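Long-range contact in carboxypeptidase Y inhibitor (Saccharomyces cerevisiae, PDB 1WPX), which inhibits carboxypeptidase Y, a serine protease, specifically and potently as a member of the phosphatidylethanolamine-binding protein family: residues V47-T52 with S212-A217. Residues are numbered along the deposited sequence; the frame is centred on the assembly and turned at random.
Sequences VAMGNT and SNFFYA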
loop_
_atom_site.group_PDB
_atom_site.type_symbol
_atom_site.label_atom_id
_atom_site.label_comp_id
_atom_site.label_asym_id
_atom_site.label_seq_id
_atom_site.Cartn_x
_atom_site.Cartn_y
_atom_site.Cartn_z
ATOM N N VAL B 47 -12.043 -9.738 -0.255
ATOM C CA VAL B 47 -12.132 -9.310 -1.638
ATOM C C VAL B 47 -11.777 -7.834 -1.492
ATOM O O VAL B 47 -12.491 -7.079 -0.835
ATOM C CB VAL B 47 -13.558 -9.561 -2.238
ATOM C CG1 VAL B 47 -14.422 -10.252 -1.212
ATOM C CG2 VAL B 47 -14.188 -8.266 -2.744
ATOM N N ALA B 48 -10.646 -7.443 -2.073
ATOM C CA ALA B 48 -10.159 -6.081 -1.948
ATOM C C ALA B 48 -9.974 -5.293 -3.240
ATOM O O ALA B 48 -8.858 -4.878 -3.569
ATOM C CB ALA B 48 -8.852 -6.091 -1.165
ATOM N N MET B 49 -11.065 -5.062 -3.960
ATOM C CA MET B 49 -11.002 -4.298 -5.197
ATOM C C MET B 49 -9.947 -4.794 -6.181
ATOM O O MET B 49 -8.943 -4.117 -6.414
ATOM C CB MET B 49 -10.738 -2.817 -4.892
ATOM C CG MET B 49 -11.843 -2.118 -4.105
ATOM S SD MET B 49 -13.385 -1.844 -5.033
ATOM C CE MET B 49 -12.910 -0.461 -6.016
ATOM N N GLY B 50 -10.155 -5.981 -6.743
ATOM C CA GLY B 50 -9.216 -6.481 -7.734
ATOM C C GLY B 50 -8.154 -7.501 -7.369
ATOM O O GLY B 50 -7.404 -7.924 -8.243
ATOM N N ASN B 51 -8.058 -7.900 -6.108
ATOM C CA ASN B 51 -7.058 -8.890 -5.752
ATOM C C ASN B 51 -7.474 -10.251 -6.319
ATOM O O ASN B 51 -8.606 -10.431 -6.767
ATOM C CB ASN B 51 -6.896 -8.960 -4.236
ATOM C CG ASN B 51 -8.165 -9.372 -3.532
ATOM O OD1 ASN B 51 -9.253 -8.877 -3.839
ATOM N ND2 ASN B 51 -8.035 -10.273 -2.567
ATOM N N THR B 52 -6.547 -11.200 -6.327
ATOM C CA THR B 52 -6.830 -12.530 -6.845
ATOM C C THR B 52 -7.035 -13.477 -5.673
ATOM O O THR B 52 -6.333 -13.399 -4.674
ATOM C CB THR B 52 -5.664 -13.047 -7.738
ATOM O OG1 THR B 52 -5.593 -12.263 -8.936
ATOM C CG2 THR B 52 -5.882 -14.490 -8.122
ATOM N N SER B 212 -20.058 -1.353 -4.654
ATOM C CA SER B 212 -19.509 -2.496 -5.379
ATOM C C SER B 212 -18.046 -2.812 -5.043
ATOM O O SER B 212 -17.242 -1.918 -4.810
ATOM C CB SER B 212 -19.629 -2.259 -6.883
ATOM O OG SER B 212 -19.060 -3.338 -7.604
ATOM N N ASN B 213 -17.722 -4.097 -5.016
ATOM C CA ASN B 213 -16.367 -4.567 -4.757
ATOM C C ASN B 213 -16.186 -5.755 -5.700
ATOM O O ASN B 213 -17.163 -6.257 -6.250
ATOM C CB ASN B 213 -16.219 -5.035 -3.311
ATOM C CG ASN B 213 -14.766 -5.061 -2.845
ATOM O OD1 ASN B 213 -13.842 -5.053 -3.651
ATOM N ND2 ASN B 213 -14.567 -5.104 -1.538
ATOM N N PHE B 214 -14.958 -6.213 -5.902
ATOM C CA PHE B 214 -14.756 -7.342 -6.798
ATOM C C PHE B 214 -13.380 -7.978 -6.645
ATOM O O PHE B 214 -12.472 -7.403 -6.045
ATOM C CB PHE B 214 -14.954 -6.899 -8.251
ATOM C CG PHE B 214 -13.810 -6.103 -8.795
ATOM C CD1 PHE B 214 -12.985 -6.635 -9.778
ATOM C CD2 PHE B 214 -13.523 -4.841 -8.294
ATOM C CE1 PHE B 214 -11.890 -5.922 -10.252
ATOM C CE2 PHE B 214 -12.432 -4.120 -8.759
ATOM C CZ PHE B 214 -11.612 -4.663 -9.739
ATOM N N PHE B 215 -13.236 -9.176 -7.195
ATOM C CA PHE B 215 -11.976 -9.889 -7.128
ATOM C C PHE B 215 -11.809 -10.727 -8.389
ATOM O O PHE B 215 -12.734 -10.827 -9.205
ATOM C CB PHE B 215 -11.926 -10.772 -5.869
ATOM C CG PHE B 215 -12.813 -11.995 -5.923
ATOM C CD1 PHE B 215 -12.315 -13.213 -6.379
ATOM C CD2 PHE B 215 -14.127 -11.945 -5.461
ATOM C CE1 PHE B 215 -13.112 -14.368 -6.367
ATOM C CE2 PHE B 215 -14.937 -13.094 -5.445
ATOM C CZ PHE B 215 -14.427 -14.307 -5.897
ATOM N N TYR B 216 -10.619 -11.293 -8.559
ATOM C CA TYR B 216 -10.328 -12.133 -9.710
ATOM C C TYR B 216 -10.057 -13.552 -9.240
ATOM O O TYR B 216 -9.556 -13.778 -8.137
ATOM C CB TYR B 216 -9.094 -11.636 -10.478
ATOM C CG TYR B 216 -9.285 -10.399 -11.333
ATOM C CD1 TYR B 216 -9.026 -9.127 -10.825
ATOM C CD2 TYR B 216 -9.673 -10.507 -12.669
ATOM C CE1 TYR B 216 -9.141 -7.990 -11.628
ATOM C CE2 TYR B 216 -9.794 -9.378 -13.484
ATOM C CZ TYR B 216 -9.526 -8.122 -12.958
ATOM O OH TYR B 216 -9.645 -7.000 -13.751
ATOM N N ALA B 217 -10.400 -14.505 -10.093
ATOM C CA ALA B 217 -10.174 -15.912 -9.814
ATOM C C ALA B 217 -9.854 -16.546 -11.160
ATOM O O ALA B 217 -10.347 -16.101 -12.203
ATOM C CB ALA B 217 -11.408 -16.541 -9.207
#
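Asn213 reaches across to the turn at Val47-Met49 and grips its backbone with both ends of its amide. OD1 accepts from Met49 N, which lies in the plane of the side-chain carbonyl, 2.8 Å from Asn213 OD1; ND2 gives a weak, bent bond to Val47 O and also serves Leu37 O. The side chain is extended, CG trans to the backbone N (chi1 -159°), and OD1 accepts Phe214 N as well; with N-H donors at OD1 and carbonyl acceptors at ND2, the amide is probably held against flipping. Val47 CG2 lies against the same amide, and Val47 CB approaches the Phe215 ring at CD2 (4.0 Å). With an alanine in place of Asn213, Met49 N would probably lose its acceptor and Leu37 O a donor, and the start of the loop would be less firmly tied to the strand.

Next along, Gly50 N bonds to Phe214 O at 2.8 Å and almost straight (176°), though from above the carbonyl plane. Phe214 has CG tucked between its own N and carbonyl carbon (chi1 75°), which brings one ring face against Gly50, whose N stands over it; Gly50 CA makes a CH-pi contact over the face, 4.0 Å from the ring centroid. Gly50's backbone angles, with positive phi, call for glycine.

In this phosphatidylethanolamine-binding fold, the loop after strand 45-47 runs beside strand 208-217, whose other neighbour is strand 162-170. Helix 8-18 packs on Met49 and Phe214. The loop also meets a chain of another protein, where Ala48 O is hydrogen-bonded to a polar side chain.

Farther on, Tyr216 bonds through its backbone to Asn51 O (2.8 Å from Tyr216 N) and to Leu53, the residues flanking Thr52, which makes a single Thr52-Tyr216 bridge. The Tyr216 ring turns its edge to Gly50 O, 3.3 Å from CD1, while its hydroxyl bonds to His19. Asn51 folds back, and its OD1 receives Ala48 N at 2.7 Å, closing the turn.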